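Local coordinates for synaptic vesicle membrane protein VAT-1 homolog-like (Homo sapiens, PDB 4A27) that probably acts as an oxidoreductase of the quinone oxidoreductase branch of the zinc-containing alcohol dehydrogenase family, its own reaction not being established, at residues Ala121-Asn126 / Ile309-Asp314. Numbering follows the deposited sequence.
Sequences AAFPMN and IKPVVD
Phe-123 and Pro-311 have the nearest CA atoms across the contact, 6.0 Å apart, where the turn leading into helix 124-137 meets the extended chain that runs into strand 313-317. Apolar side chains carry the contact. The CG corner of the Pro-311 ring comes in at the edge of the Phe-123 ring, near its plane, with CG 3.6 Å from CD1 of Phe-123. A proline suits this place because its compact, rigid ring offers a hydrocarbon surface to two neighbours at once: CG meets the phenyl edge, while CB lies 3.9 Å from CB of Ala-122. Phe-123 sets CG anti to its own backbone N (chi1 -164°), and this carries the ring across to Pro-311 and Ile-309 although its CB does not point directly at them. There CD1, the tip of Ile-309, rests against the phenyl ring, 4.0 Å from both CE1 and CZ of Phe-123, the two side chains crossing at about a right angle. The CG1-CD1 arm of Ile-309 thus brings a methyl to the same phenyl that Pro-311 touches. At the other end the methyl of Ala-122 points toward residues 309-314 and also meets CG2 of Val-313, at 4.2 Å; its small size allows the backbones to come close. Beyond the two segments, Phe-127 lies nearly parallel to the Phe-123 ring, and Met-89 of strand 87-91 also touches Phe-123. The CB of Lys-310 points away from residues 121-126, and its NZ forms a salt bridge with Glu-119. Strand 313-317 pairs in parallel with strand 337-341, in the sheet that holds strands 32-42 and 67-75, consistent with the medium-chain dehydrogenase fold, in which the chain returns from the Rossmann-type nucleotide-binding domain to complete the GroES-like domain; the contact packs that return against the start of helix 124-137.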
loop_
_atom_site.group_PDB
_atom_site.type_symbol
_atom_site.label_atom_id
_atom_site.label_comp_id
_atom_site.label_asym_id
_atom_site.label_seq_id
_atom_site.Cartn_x
_atom_site.Cartn_y
_atom_site.Cartn_z
ATOM N N ALA A 121 9.267 -27.511 -5.797
ATOM C CA ALA A 121 8.874 -27.487 -4.378
ATOM C C ALA A 121 9.478 -26.299 -3.699
ATOM O O ALA A 121 9.174 -26.029 -2.556
ATOM C CB ALA A 121 9.355 -28.765 -3.645
ATOM N N ALA A 122 10.472 -25.700 -4.355
ATOM C CA ALA A 122 11.098 -24.489 -3.865
ATOM C C ALA A 122 10.427 -23.227 -4.337
ATOM O O ALA A 122 10.857 -22.134 -3.961
ATOM C CB ALA A 122 12.533 -24.466 -4.324
ATOM N N PHE A 123 9.487 -23.366 -5.269
ATOM C CA PHE A 123 8.968 -22.243 -6.065
ATOM C C PHE A 123 7.771 -21.463 -5.392
ATOM O O PHE A 123 7.919 -20.289 -5.068
ATOM C CB PHE A 123 8.563 -22.779 -7.429
ATOM C CG PHE A 123 8.369 -21.746 -8.464
ATOM C CD1 PHE A 123 9.464 -21.174 -9.093
ATOM C CD2 PHE A 123 7.098 -21.319 -8.822
ATOM C CE1 PHE A 123 9.293 -20.201 -10.079
ATOM C CE2 PHE A 123 6.924 -20.342 -9.819
ATOM C CZ PHE A 123 8.032 -19.795 -10.445
ATOM N N PRO A 124 6.622 -22.131 -5.133
ATOM C CA PRO A 124 5.377 -21.431 -4.756
ATOM C C PRO A 124 5.390 -20.560 -3.509
ATOM O O PRO A 124 5.040 -19.396 -3.590
ATOM C CB PRO A 124 4.344 -22.566 -4.554
ATOM C CG PRO A 124 5.049 -23.816 -4.766
ATOM C CD PRO A 124 6.508 -23.581 -4.880
ATOM N N MET A 125 5.766 -21.089 -2.355
ATOM C CA MET A 125 5.728 -20.264 -1.150
ATOM C C MET A 125 6.580 -19.014 -1.315
ATOM O O MET A 125 6.077 -17.894 -1.139
ATOM C CB MET A 125 6.160 -21.046 0.087
ATOM C CG MET A 125 5.113 -22.051 0.595
ATOM S SD MET A 125 3.714 -21.262 1.440
ATOM C CE MET A 125 4.471 -21.115 3.075
ATOM N N ASN A 126 7.869 -19.204 -1.628
ATOM C CA ASN A 126 8.799 -18.091 -1.637
ATOM C C ASN A 126 8.475 -17.087 -2.726
ATOM O O ASN A 126 8.461 -15.858 -2.461
ATOM C CB ASN A 126 10.255 -18.534 -1.729
ATOM C CG ASN A 126 10.744 -19.284 -0.484
ATOM O OD1 ASN A 126 10.124 -19.246 0.564
ATOM N ND2 ASN A 126 11.868 -19.966 -0.610
ATOM N N ILE A 309 13.794 -15.593 -13.596
ATOM C CA ILE A 309 13.864 -16.017 -12.215
ATOM C C ILE A 309 14.174 -17.520 -12.148
ATOM O O ILE A 309 13.918 -18.249 -13.092
ATOM C CB ILE A 309 12.557 -15.723 -11.430
ATOM C CG1 ILE A 309 11.363 -16.462 -12.014
ATOM C CG2 ILE A 309 12.233 -14.192 -11.301
ATOM C CD1 ILE A 309 10.166 -16.457 -11.026
ATOM N N LYS A 310 14.698 -17.959 -11.005
ATOM C CA LYS A 310 15.094 -19.331 -10.775
ATOM C C LYS A 310 15.278 -19.555 -9.264
ATOM O O LYS A 310 16.084 -18.886 -8.620
ATOM C CB LYS A 310 16.397 -19.634 -11.525
ATOM C CG LYS A 310 16.946 -21.042 -11.310
ATOM C CD LYS A 310 18.134 -21.337 -12.243
ATOM C CE LYS A 310 18.375 -22.845 -12.434
ATOM N NZ LYS A 310 17.401 -23.477 -13.378
ATOM N N PRO A 311 14.534 -20.489 -8.700
ATOM C CA PRO A 311 14.655 -20.768 -7.280
ATOM C C PRO A 311 16.079 -21.177 -6.904
ATOM O O PRO A 311 16.750 -21.846 -7.668
ATOM C CB PRO A 311 13.632 -21.888 -7.046
ATOM C CG PRO A 311 12.824 -21.998 -8.277
ATOM C CD PRO A 311 13.518 -21.328 -9.376
ATOM N N VAL A 312 16.531 -20.720 -5.746
ATOM C CA VAL A 312 17.870 -21.003 -5.224
ATOM C C VAL A 312 17.638 -22.074 -4.187
ATOM O O VAL A 312 16.890 -21.844 -3.234
ATOM C CB VAL A 312 18.499 -19.786 -4.526
ATOM C CG1 VAL A 312 19.816 -20.173 -3.786
ATOM C CG2 VAL A 312 18.831 -18.660 -5.549
ATOM N N VAL A 313 18.207 -23.258 -4.410
ATOM C CA VAL A 313 18.017 -24.416 -3.547
ATOM C C VAL A 313 19.258 -24.571 -2.657
ATOM O O VAL A 313 20.363 -24.666 -3.134
ATOM C CB VAL A 313 17.758 -25.682 -4.340
ATOM C CG1 VAL A 313 17.585 -26.877 -3.386
ATOM C CG2 VAL A 313 16.489 -25.529 -5.234
ATOM N N ASP A 314 19.067 -24.568 -1.351
ATOM C CA ASP A 314 20.214 -24.677 -0.437
ATOM C C ASP A 314 20.730 -26.127 -0.322
ATOM O O ASP A 314 21.940 -26.369 -0.348
ATOM C CB ASP A 314 19.787 -24.215 0.936
ATOM C CG ASP A 314 20.891 -24.381 1.978
ATOM O OD1 ASP A 314 21.850 -23.609 1.956
ATOM O OD2 ASP A 314 20.791 -25.274 2.816
#